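BtGH115A (Bacteroides thetaiotaomicron, PDB 5BY3) is a family GH115 4-O-methyl-alpha-glucuronidase with specificity for decorated arabinogalactans, probably removing 4-O-methylglucuronic acid from their side chains. Local coordinates at residues Arg198-Glu201 and Leu202-Arg205; Pro270-Tyr273 and Gln274-Asp278; Asn331-Val334 and Thr335-Pro338; Glu506-Asn510 and Pro511-Val515; Arg728-Glu731 and Trp732-Asn735. One frame throughout, in Å; residues are numbered along the deposited sequence.

All five contacts are local, within one continuous run of eight to ten residues, yet their chemistry follows their place. Contact 1 is the most buried, on a helix of the barrel-forming part, with a charged network on one side and leucines on another. Contact 2, on another barrel helix, is only partly buried and rests on a valine over an indole face. Contact 3 has no helix: hydrogen bonds to an aspartate and an asparagine side chain shape the loop leading to a barrel strand. Contacts 4 and 5 lie together on the other side of the chain's centre from contact 1; a surface loop and the start of helix 730-738 are tied by Glu-508 to Lys-733, among arginine-glutamate pairs.

Contact 1: residues Arg198-Glu201 and Leu202-Arg205; sequences RIFE and LLLR
Glu-201 OE1 is the atom on which three polar groups converge, and it reaches across to Arg-205 through water. The water donates to Glu-201 OE1 at 3.0 Å and accepts from Arg-205 NE, also at 3.0 Å, lying in the guanidinium plane at its edge. Arg-198 NH1 makes a salt bridge to Glu-201 OE1 at 3.3 Å, meeting the syn lone pair while the carboxylate oxygen sits 18° out of the guanidinium plane. Arg-49 of helix 38-55 forms a further salt bridge to the same oxygen. Glu-201 CG is anti to its carbonyl carbon and the chain then runs straight (chi2 177°), which carries the carboxylate out from the helix between Arg-198 and Arg-205. Arg-198 NE has Tyr-182 as its partner, and Arg-205 is anchored by Asp-50 and Glu-133. On another side of the helix, Leu-203 CD1 reaches the Phe-200 ring at its edge, 4.2 Å from CD1 of Phe-200, and lies 4.4 Å from Ile-199 CG2. Underneath run ordinary i to i+4 backbone bonds, such as Leu-204 N to Phe-200 O at 2.8 Å. The segments form the last turns of helix 193-205, which precedes strand 210-212 in the crossover from strand 162-166, a beta-alpha-beta unit of a TIM barrel.

Contact 2: residues Pro270-Tyr273 and Gln274-Asp278; sequences PAVY and QFWED
Four i to i+4 bonds carry the helix from Pro-270-Tyr-273 into Gln-274-Asp-278, among them Trp-276 N to Val-272 O at 3.1 Å. The helix is kinked at Pro-270 and Ala-271, whose N atoms make no bond to the turn before; the proline N has no hydrogen to give. Val-272 and Trp-276 lie side by side and point the same way. Val-272 CG1 sits over one face of the indole in a CH-pi contact, 3.8 Å from the centroid of the six-membered ring of Trp-276 and 18° off its normal; Val-272 CG1 is 3.6 Å from Trp-276 CZ2. With CG1 anti to the backbone N (chi1 171°), that methyl of Val-272 is the branch turned onto the ring. One residue further on, round the side of the helix, Tyr-273 and Glu-277 meet obliquely, their ring and carboxylate planes 70° apart, with Tyr-273 CE1 3.8 Å from Glu-277 OE1. The hydrogen bond of that carboxylate oxygen goes to Tyr-329, at the end of helix 308-329. Gln-274 runs out extended, its CG passing 3.0 Å from Pro-270 O. Phe-275 packs edge-to-face with Trp-255 of helix 251-258. This i to i+4 pairing of an aliphatic and an aromatic residue belongs to helix 265-283, one of the helices between strands 238-239 and 290-291 of the TIM barrel.

Contact 3: residues Asn331-Val334 and Thr335-Pro338; sequences NKDV and TQVP
Asp-333 and Thr-335 cross at an angle, so that the threonine hydroxyl and its own backbone N approach one oxygen from the same face of the carboxylate. Thr-335 OG1 donates to Asp-333 OD1 at 2.8 Å and Thr-335 N donates to Asp-333 OD1 at 3.2 Å, both well above the carboxylate plane. Thr-335 OG1 stands between its backbone N and carbonyl carbon (chi1 73°), which keeps the hydroxyl beside the N-H it works with. A valine here would probably leave Asp-333 OD1 with the backbone N alone and let the carboxylate turn. Asn-331 and Gln-336 also cross, with amide planes 65° apart, and Asn-331 ND2 lies 3.5 Å from Gln-336 CB. Val-337 CG2 packs 3.7 Å from Asn-331 CB, while Val-334 faces Leu-326 of helix 308-329. Asn-331 OD1 accepts from Asp-333 N at 3.0 Å, which makes an Asx turn. Val-337 N then donates to Val-334 O at 2.7 Å, and Gln-336 N bonds weakly to Asp-333 O. An Asx turn followed by a type I beta turn at Val-334-Val-337 thus folds the link from helix 308-329 to strand 339-341 of the TIM barrel.

Contact 4: residues Glu506-Asn510 and Pro511-Val515; sequences EEEKN and PVYRV
Glu-506 OE2 makes a salt bridge to Arg-514 NH1 at 3.1 Å, with the carboxylate and guanidinium planes 84° apart. The other oxygen of Glu-506 pairs with Arg-620, so two arginines hold the one carboxylate. Asn-510 OD1 accepts from Val-512 N at 3.3 Å, a straight bond that arrives 46° out of the amide plane. Asn-510 CG is anti to its backbone N, placing the amide alongside Val-512, the first residue of the 3-10 turn 512-514. Packing centres on Tyr-513. The bent chain of Glu-508 lies over one face of the ring: Glu-508 CG is 3.7 Å from the Tyr-513 ring centroid in a CH-pi contact, and the carboxylate is stacked on the ring, 28° from parallel. From the edge, Asn-510 CB comes within 3.7 Å of Tyr-513 CD2. Beyond the ring, the carboxylate of Glu-508 continues to a salt bridge with Lys-733. Most of the turn lies at the surface, with Glu-506 buried, in the connection between helix 476-495 and helix 523-543, and that last salt bridge joins it to helix 730-738 of the C-terminal region.

Contact 5: residues Arg728-Glu731 and Trp732-Asn735; sequences RSEE and WKEN
This is a helix N-cap, at the start of helix 730-738, which lies between strands 719-722 and 741-748 in the C-terminal part of the chain. Ser-729 is the cap residue: its OG accepts from Trp-732 N at 3.3 Å, supplying an acceptor to an N-H of the first turn. Ser-729 OG takes the crowded position between backbone N and carbonyl carbon (chi1 54°), which aims it at that amide. Ser-729 O then receives Lys-733 N at 3.1 Å as the regular helical bonds begin. The indole of Trp-732 runs side by side with Arg-728, whose CG stands over one face of the indole, toward the rim: Arg-728 CB is 3.8 Å from Trp-732 CE3, and Arg-728 CD is 4.1 Å from Trp-732 CZ3. The guanidinium itself is turned 76° from the ring plane. Trp-732 NE1 donates to Asp-368 and its ring meets Arg-374 in a cation-pi contact, so the residue ties the C-terminal part to the barrel-forming part. A leucine in its place would probably leave Asp-368 without this donor, Arg-374 without its aromatic partner and Arg-728 with less to rest against. On another side of the helix, Glu-730 OE2 and Glu-734 OE1 come within 3.0 Å of each other; the positive charge of Arg-505, which makes a salt bridge to each residue, is likely to ease their repulsion. Further along, Glu-731 is in a salt bridge with Arg-743 and Asn-735 OD1 is bonded to Arg-738, while Glu-731 O takes Asn-735 N at 2.7 Å.

Contact 1: residues Arg198-Glu201 and Leu202-Arg205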
# COMPACT_ATOMS: atom_id res chain seq x y z
N ARG A 198 -18.64 -6.67 -3.57
CA ARG A 198 -18.31 -5.47 -2.82
C ARG A 198 -16.85 -5.00 -2.99
O ARG A 198 -16.63 -3.81 -3.21
CB ARG A 198 -18.64 -5.62 -1.33
CG ARG A 198 -20.12 -5.42 -1.00
CD ARG A 198 -20.69 -4.06 -1.40
NE ARG A 198 -22.09 -4.01 -0.99
CZ ARG A 198 -22.97 -3.03 -1.20
NH1 ARG A 198 -22.68 -1.91 -1.88
NH2 ARG A 198 -24.20 -3.20 -0.72
N ILE A 199 -15.90 -5.93 -2.89
CA ILE A 199 -14.49 -5.64 -3.15
C ILE A 199 -14.27 -5.16 -4.58
O ILE A 199 -13.57 -4.15 -4.81
CB ILE A 199 -13.59 -6.85 -2.83
CG1 ILE A 199 -13.81 -7.26 -1.36
CG2 ILE A 199 -12.13 -6.48 -3.09
CD1 ILE A 199 -13.10 -8.54 -0.93
N PHE A 200 -14.91 -5.83 -5.54
CA PHE A 200 -14.77 -5.44 -6.93
C PHE A 200 -15.36 -4.07 -7.26
O PHE A 200 -14.76 -3.33 -8.08
CB PHE A 200 -15.24 -6.51 -7.90
CG PHE A 200 -14.69 -7.90 -7.64
CD1 PHE A 200 -13.42 -8.10 -7.12
CD2 PHE A 200 -15.45 -9.02 -7.97
CE1 PHE A 200 -12.94 -9.39 -6.91
CE2 PHE A 200 -14.97 -10.32 -7.75
CZ PHE A 200 -13.71 -10.50 -7.23
N GLU A 201 -16.49 -3.71 -6.62
CA GLU A 201 -16.96 -2.30 -6.69
C GLU A 201 -15.88 -1.32 -6.26
O GLU A 201 -15.68 -0.25 -6.85
CB GLU A 201 -18.11 -2.03 -5.72
CG GLU A 201 -19.47 -2.52 -6.11
CD GLU A 201 -20.51 -2.26 -5.02
OE1 GLU A 201 -20.28 -1.48 -4.07
OE2 GLU A 201 -21.57 -2.87 -5.14
N LEU A 202 -15.21 -1.66 -5.16
CA LEU A 202 -14.21 -0.77 -4.61
C LEU A 202 -13.09 -0.64 -5.62
O LEU A 202 -12.62 0.48 -5.84
CB LEU A 202 -13.72 -1.27 -3.26
CG LEU A 202 -12.58 -0.56 -2.54
CD1 LEU A 202 -12.86 0.92 -2.31
CD2 LEU A 202 -12.34 -1.27 -1.21
N LEU A 203 -12.70 -1.75 -6.26
CA LEU A 203 -11.57 -1.73 -7.21
C LEU A 203 -11.93 -0.96 -8.45
O LEU A 203 -11.15 -0.15 -8.92
CB LEU A 203 -11.10 -3.13 -7.57
CG LEU A 203 -10.53 -3.97 -6.43
CD1 LEU A 203 -10.23 -5.37 -6.94
CD2 LEU A 203 -9.30 -3.34 -5.78
N LEU A 204 -13.15 -1.17 -8.94
CA LEU A 204 -13.67 -0.38 -10.06
C LEU A 204 -13.62 1.12 -9.77
O LEU A 204 -13.06 1.91 -10.56
CB LEU A 204 -15.11 -0.81 -10.40
CG LEU A 204 -15.36 -2.19 -11.06
CD1 LEU A 204 -16.74 -2.30 -11.70
CD2 LEU A 204 -14.30 -2.57 -12.08
N ARG A 205 -14.13 1.50 -8.60
CA ARG A 205 -14.17 2.92 -8.23
C ARG A 205 -12.77 3.48 -8.02
O ARG A 205 -12.58 4.70 -8.14
CB ARG A 205 -14.97 3.11 -6.95
CG ARG A 205 -16.46 2.95 -7.10
CD ARG A 205 -17.09 3.40 -5.77
NE ARG A 205 -18.53 3.16 -5.64
CZ ARG A 205 -19.47 3.75 -6.38
NH1 ARG A 205 -19.14 4.61 -7.35
NH2 ARG A 205 -20.76 3.47 -6.17
O HOH W 1 -19.13 1.23 -3.41

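Contact 2: residues Pro270-Tyr273 and Gln274-Asp278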
# COMPACT_ATOMS: atom_id res chain seq x y z
N PRO A 270 4.25 -35.48 -11.23
CA PRO A 270 2.95 -35.76 -11.88
C PRO A 270 1.71 -35.29 -11.15
O PRO A 270 0.78 -34.81 -11.80
CB PRO A 270 2.96 -37.29 -12.02
CG PRO A 270 4.40 -37.58 -12.24
CD PRO A 270 5.18 -36.61 -11.38
N ALA A 271 1.69 -35.43 -9.82
CA ALA A 271 0.55 -35.00 -9.01
C ALA A 271 0.49 -33.46 -8.95
O ALA A 271 -0.59 -32.89 -8.88
CB ALA A 271 0.63 -35.59 -7.60
N VAL A 272 1.64 -32.80 -8.99
CA VAL A 272 1.67 -31.36 -8.87
C VAL A 272 1.14 -30.81 -10.19
O VAL A 272 0.20 -29.99 -10.18
CB VAL A 272 3.07 -30.84 -8.47
CG1 VAL A 272 3.15 -29.33 -8.56
CG2 VAL A 272 3.39 -31.25 -7.04
N TYR A 273 1.67 -31.33 -11.31
CA TYR A 273 1.20 -30.99 -12.66
C TYR A 273 -0.32 -31.15 -12.79
O TYR A 273 -0.99 -30.22 -13.26
CB TYR A 273 1.98 -31.73 -13.76
CG TYR A 273 1.51 -31.41 -15.16
CD1 TYR A 273 0.39 -32.06 -15.71
CD2 TYR A 273 2.16 -30.46 -15.93
CE1 TYR A 273 -0.05 -31.77 -16.99
CE2 TYR A 273 1.74 -30.15 -17.22
CZ TYR A 273 0.63 -30.81 -17.75
OH TYR A 273 0.18 -30.52 -19.02
N GLN A 274 -0.84 -32.29 -12.37
CA GLN A 274 -2.28 -32.59 -12.43
C GLN A 274 -3.09 -31.52 -11.70
O GLN A 274 -3.98 -30.92 -12.28
CB GLN A 274 -2.57 -33.95 -11.79
CG GLN A 274 -2.11 -35.17 -12.60
CD GLN A 274 -2.55 -36.51 -12.00
OE1 GLN A 274 -2.70 -36.65 -10.78
NE2 GLN A 274 -2.76 -37.51 -12.86
N PHE A 275 -2.77 -31.32 -10.42
CA PHE A 275 -3.26 -30.25 -9.55
C PHE A 275 -3.42 -28.91 -10.29
O PHE A 275 -4.53 -28.40 -10.39
CB PHE A 275 -2.26 -30.15 -8.36
CG PHE A 275 -2.50 -29.00 -7.43
CD1 PHE A 275 -3.56 -29.03 -6.51
CD2 PHE A 275 -1.66 -27.89 -7.45
CE1 PHE A 275 -3.77 -27.97 -5.64
CE2 PHE A 275 -1.88 -26.83 -6.59
CZ PHE A 275 -2.93 -26.87 -5.68
N TRP A 276 -2.33 -28.37 -10.81
CA TRP A 276 -2.33 -27.15 -11.64
C TRP A 276 -3.31 -27.24 -12.83
O TRP A 276 -4.16 -26.36 -13.00
CB TRP A 276 -0.93 -26.87 -12.16
CG TRP A 276 0.07 -26.49 -11.16
CD1 TRP A 276 -0.17 -25.93 -9.93
CD2 TRP A 276 1.48 -26.58 -11.28
NE1 TRP A 276 0.99 -25.70 -9.27
CE2 TRP A 276 2.03 -26.06 -10.08
CE3 TRP A 276 2.34 -27.06 -12.27
CZ2 TRP A 276 3.42 -26.00 -9.84
CZ3 TRP A 276 3.72 -26.98 -12.05
CH2 TRP A 276 4.24 -26.45 -10.83
N GLU A 277 -3.20 -28.35 -13.59
CA GLU A 277 -3.95 -28.59 -14.82
C GLU A 277 -5.45 -28.46 -14.68
O GLU A 277 -6.11 -27.81 -15.49
CB GLU A 277 -3.61 -29.96 -15.41
CG GLU A 277 -4.52 -30.40 -16.56
CD GLU A 277 -4.18 -31.79 -17.07
OE1 GLU A 277 -3.64 -31.90 -18.21
OE2 GLU A 277 -4.44 -32.76 -16.31
N ASP A 278 -6.01 -29.09 -13.65
CA ASP A 278 -7.45 -29.09 -13.48
C ASP A 278 -7.97 -27.67 -13.42
O ASP A 278 -9.04 -27.37 -13.96
CB ASP A 278 -7.82 -29.85 -12.21
CG ASP A 278 -7.45 -31.33 -12.27
OD1 ASP A 278 -7.08 -31.80 -13.37
OD2 ASP A 278 -7.55 -32.02 -11.21

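Contact 3: residues Asn331-Val334 and Thr335-Pro338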
# COMPACT_ATOMS: atom_id res chain seq x y z
N ASN A 331 -3.95 -20.38 -24.83
CA ASN A 331 -3.61 -19.71 -26.08
C ASN A 331 -2.40 -20.35 -26.72
O ASN A 331 -1.36 -20.49 -26.08
CB ASN A 331 -3.37 -18.22 -25.82
CG ASN A 331 -3.40 -17.39 -27.09
OD1 ASN A 331 -2.76 -17.72 -28.10
ND2 ASN A 331 -4.11 -16.25 -27.02
N LYS A 332 -2.52 -20.71 -27.99
CA LYS A 332 -1.45 -21.41 -28.69
C LYS A 332 -0.14 -20.59 -28.76
O LYS A 332 0.94 -21.17 -28.72
CB LYS A 332 -1.92 -21.92 -30.06
CG LYS A 332 -1.06 -23.05 -30.63
CD LYS A 332 -0.92 -24.28 -29.72
CE LYS A 332 0.24 -25.18 -30.14
NZ LYS A 332 0.75 -26.04 -29.03
N ASP A 333 -0.25 -19.26 -28.84
CA ASP A 333 0.89 -18.37 -28.59
C ASP A 333 0.83 -17.93 -27.13
O ASP A 333 -0.15 -17.29 -26.71
CB ASP A 333 0.87 -17.14 -29.53
CG ASP A 333 2.17 -16.30 -29.46
OD1 ASP A 333 3.04 -16.50 -28.58
OD2 ASP A 333 2.33 -15.39 -30.31
N VAL A 334 1.87 -18.28 -26.36
CA VAL A 334 1.84 -18.01 -24.89
C VAL A 334 2.19 -16.57 -24.53
O VAL A 334 1.79 -16.10 -23.47
CB VAL A 334 2.62 -19.02 -23.98
CG1 VAL A 334 1.79 -20.26 -23.73
CG2 VAL A 334 4.03 -19.33 -24.46
N THR A 335 2.92 -15.90 -25.43
CA THR A 335 3.21 -14.47 -25.32
C THR A 335 1.92 -13.61 -25.37
O THR A 335 1.97 -12.40 -25.13
CB THR A 335 4.24 -14.00 -26.39
OG1 THR A 335 3.62 -13.95 -27.68
CG2 THR A 335 5.44 -14.94 -26.47
N GLN A 336 0.79 -14.25 -25.68
CA GLN A 336 -0.55 -13.62 -25.61
C GLN A 336 -1.26 -13.97 -24.27
O GLN A 336 -2.40 -13.55 -24.04
CB GLN A 336 -1.45 -13.96 -26.85
CG GLN A 336 -0.88 -13.77 -28.28
CD GLN A 336 -0.19 -12.42 -28.58
OE1 GLN A 336 1.04 -12.33 -28.59
NE2 GLN A 336 -0.98 -11.36 -28.83
N VAL A 337 -0.59 -14.74 -23.41
CA VAL A 337 -1.13 -15.07 -22.07
C VAL A 337 -0.37 -14.23 -21.06
O VAL A 337 0.87 -14.29 -21.04
CB VAL A 337 -0.95 -16.55 -21.69
CG1 VAL A 337 -1.69 -16.86 -20.40
CG2 VAL A 337 -1.45 -17.48 -22.78
N PRO A 338 -1.08 -13.43 -20.23
CA PRO A 338 -0.32 -12.61 -19.27
C PRO A 338 0.27 -13.42 -18.08
O PRO A 338 -0.40 -14.25 -17.45
CB PRO A 338 -1.33 -11.53 -18.84
CG PRO A 338 -2.66 -12.14 -19.06
CD PRO A 338 -2.53 -13.13 -20.19

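Contact 4: residues Glu506-Asn510 and Pro511-Val515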
# COMPACT_ATOMS: atom_id res chain seq x y z
N GLU A 506 9.09 -10.52 16.64
CA GLU A 506 8.40 -11.73 16.19
C GLU A 506 9.35 -12.54 15.33
O GLU A 506 10.33 -12.00 14.80
CB GLU A 506 7.12 -11.37 15.44
CG GLU A 506 5.94 -11.13 16.34
CD GLU A 506 5.56 -12.34 17.22
OE1 GLU A 506 5.38 -13.46 16.72
OE2 GLU A 506 5.41 -12.15 18.44
N GLU A 507 9.07 -13.85 15.24
CA GLU A 507 9.92 -14.87 14.58
C GLU A 507 11.38 -14.94 15.01
O GLU A 507 12.23 -15.36 14.22
CB GLU A 507 9.79 -14.80 13.06
CG GLU A 507 8.34 -14.96 12.60
CD GLU A 507 8.16 -14.72 11.12
OE1 GLU A 507 9.17 -14.37 10.43
OE2 GLU A 507 7.01 -14.88 10.65
N GLU A 508 11.67 -14.61 16.26
CA GLU A 508 13.05 -14.62 16.75
C GLU A 508 13.53 -15.91 17.41
O GLU A 508 14.74 -16.01 17.71
CB GLU A 508 13.30 -13.48 17.73
CG GLU A 508 13.61 -12.13 17.12
CD GLU A 508 14.91 -12.06 16.36
OE1 GLU A 508 15.84 -12.84 16.63
OE2 GLU A 508 15.00 -11.19 15.49
N LYS A 509 12.63 -16.87 17.67
CA LYS A 509 13.09 -18.20 18.25
C LYS A 509 13.72 -18.11 19.67
O LYS A 509 14.34 -19.08 20.14
CB LYS A 509 14.10 -18.95 17.33
CG LYS A 509 13.70 -19.20 15.87
CD LYS A 509 14.88 -19.79 15.11
CE LYS A 509 14.68 -19.69 13.60
NZ LYS A 509 15.97 -19.50 12.86
N ASN A 510 13.63 -16.94 20.30
CA ASN A 510 14.02 -16.69 21.68
C ASN A 510 12.83 -15.98 22.35
O ASN A 510 12.26 -15.05 21.76
CB ASN A 510 15.30 -15.83 21.74
CG ASN A 510 15.92 -15.79 23.14
OD1 ASN A 510 15.25 -15.95 24.15
ND2 ASN A 510 17.21 -15.56 23.19
N PRO A 511 12.40 -16.47 23.55
CA PRO A 511 11.28 -15.85 24.27
C PRO A 511 11.52 -14.44 24.80
O PRO A 511 10.56 -13.71 25.05
CB PRO A 511 11.04 -16.82 25.45
CG PRO A 511 11.53 -18.13 24.96
CD PRO A 511 12.74 -17.79 24.13
N VAL A 512 12.76 -14.03 24.98
CA VAL A 512 13.02 -12.71 25.57
C VAL A 512 12.53 -11.53 24.67
O VAL A 512 12.16 -10.45 25.17
CB VAL A 512 14.50 -12.56 26.06
CG1 VAL A 512 15.49 -12.26 24.92
CG2 VAL A 512 14.58 -11.52 27.19
N TYR A 513 12.50 -11.76 23.37
CA TYR A 513 12.06 -10.74 22.41
C TYR A 513 10.56 -10.59 22.46
O TYR A 513 10.02 -9.77 21.77
CB TYR A 513 12.44 -11.12 20.98
CG TYR A 513 13.90 -11.12 20.67
CD1 TYR A 513 14.51 -9.97 20.18
CD2 TYR A 513 14.66 -12.29 20.79
CE1 TYR A 513 15.85 -9.96 19.85
CE2 TYR A 513 16.01 -12.31 20.45
CZ TYR A 513 16.61 -11.15 19.99
OH TYR A 513 17.96 -11.14 19.66
N ARG A 514 9.88 -11.43 23.23
CA ARG A 514 8.43 -11.34 23.34
C ARG A 514 8.03 -10.61 24.62
O ARG A 514 6.84 -10.34 24.83
CB ARG A 514 7.83 -12.74 23.26
CG ARG A 514 8.13 -13.51 21.96
CD ARG A 514 7.62 -14.95 21.98
NE ARG A 514 6.25 -15.06 22.50
CZ ARG A 514 5.15 -14.78 21.81
NH1 ARG A 514 5.23 -14.37 20.54
NH2 ARG A 514 3.96 -14.89 22.39
N VAL A 515 9.02 -10.28 25.45
CA VAL A 515 8.86 -9.51 26.68
C VAL A 515 8.86 -8.02 26.29
O VAL A 515 9.84 -7.54 25.70
CB VAL A 515 10.01 -9.79 27.71
CG1 VAL A 515 9.91 -8.89 28.95
CG2 VAL A 515 10.04 -11.25 28.13

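Contact 5: residues Arg728-Glu731 and Trp732-Asn735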
# COMPACT_ATOMS: atom_id res chain seq x y z
N ARG A 728 17.67 -10.12 5.70
CA ARG A 728 16.97 -9.72 6.90
C ARG A 728 17.88 -9.89 8.13
O ARG A 728 17.60 -10.71 9.01
CB ARG A 728 15.67 -10.52 7.03
CG ARG A 728 14.91 -10.68 5.70
CD ARG A 728 13.40 -10.75 5.83
NE ARG A 728 12.93 -11.94 6.55
CZ ARG A 728 12.79 -13.15 6.01
NH1 ARG A 728 13.11 -13.36 4.74
NH2 ARG A 728 12.36 -14.16 6.73
N SER A 729 18.93 -9.09 8.17
CA SER A 729 19.94 -9.07 9.22
C SER A 729 19.48 -8.31 10.44
O SER A 729 18.44 -7.67 10.43
CB SER A 729 21.17 -8.34 8.68
OG SER A 729 20.81 -7.06 8.20
N GLU A 730 20.28 -8.35 11.49
CA GLU A 730 20.03 -7.60 12.72
C GLU A 730 19.87 -6.07 12.46
O GLU A 730 18.91 -5.46 12.94
CB GLU A 730 21.15 -7.90 13.73
CG GLU A 730 20.93 -7.34 15.13
CD GLU A 730 19.65 -7.84 15.77
OE1 GLU A 730 19.26 -9.02 15.52
OE2 GLU A 730 19.01 -7.05 16.49
N GLU A 731 20.79 -5.49 11.67
CA GLU A 731 20.72 -4.08 11.29
C GLU A 731 19.48 -3.71 10.47
O GLU A 731 18.87 -2.66 10.71
CB GLU A 731 21.96 -3.63 10.55
CG GLU A 731 22.10 -2.13 10.46
CD GLU A 731 23.42 -1.72 9.86
OE1 GLU A 731 23.61 -1.78 8.60
OE2 GLU A 731 24.27 -1.30 10.66
N TRP A 732 19.13 -4.55 9.51
CA TRP A 732 17.93 -4.34 8.74
C TRP A 732 16.68 -4.36 9.66
O TRP A 732 15.71 -3.65 9.41
CB TRP A 732 17.82 -5.34 7.58
CG TRP A 732 16.49 -5.24 6.86
CD1 TRP A 732 16.15 -4.39 5.82
CD2 TRP A 732 15.28 -5.95 7.20
NE1 TRP A 732 14.81 -4.57 5.47
CE2 TRP A 732 14.26 -5.52 6.30
CE3 TRP A 732 14.97 -6.93 8.15
CZ2 TRP A 732 12.97 -6.05 6.32
CZ3 TRP A 732 13.67 -7.42 8.19
CH2 TRP A 732 12.69 -6.98 7.28
N LYS A 733 16.73 -5.15 10.72
CA LYS A 733 15.57 -5.31 11.60
C LYS A 733 15.40 -4.02 12.38
O LYS A 733 14.32 -3.49 12.46
CB LYS A 733 15.75 -6.51 12.56
CG LYS A 733 15.39 -7.85 11.93
CD LYS A 733 15.78 -9.00 12.84
CE LYS A 733 15.51 -10.37 12.21
NZ LYS A 733 16.03 -11.46 13.10
N GLU A 734 16.51 -3.54 12.92
CA GLU A 734 16.63 -2.26 13.57
C GLU A 734 16.16 -1.16 12.63
O GLU A 734 15.35 -0.32 13.03
CB GLU A 734 18.10 -2.03 13.96
CG GLU A 734 18.44 -2.15 15.44
CD GLU A 734 17.59 -3.17 16.17
OE1 GLU A 734 17.77 -4.38 15.91
OE2 GLU A 734 16.74 -2.78 17.01
N ASN A 735 16.66 -1.19 11.39
CA ASN A 735 16.39 -0.15 10.41
C ASN A 735 14.87 0.02 10.24
O ASN A 735 14.37 1.09 10.41
CB ASN A 735 17.05 -0.47 9.05
CG ASN A 735 18.55 -0.06 8.98
OD1 ASN A 735 19.19 0.37 9.96
ND2 ASN A 735 19.12 -0.21 7.77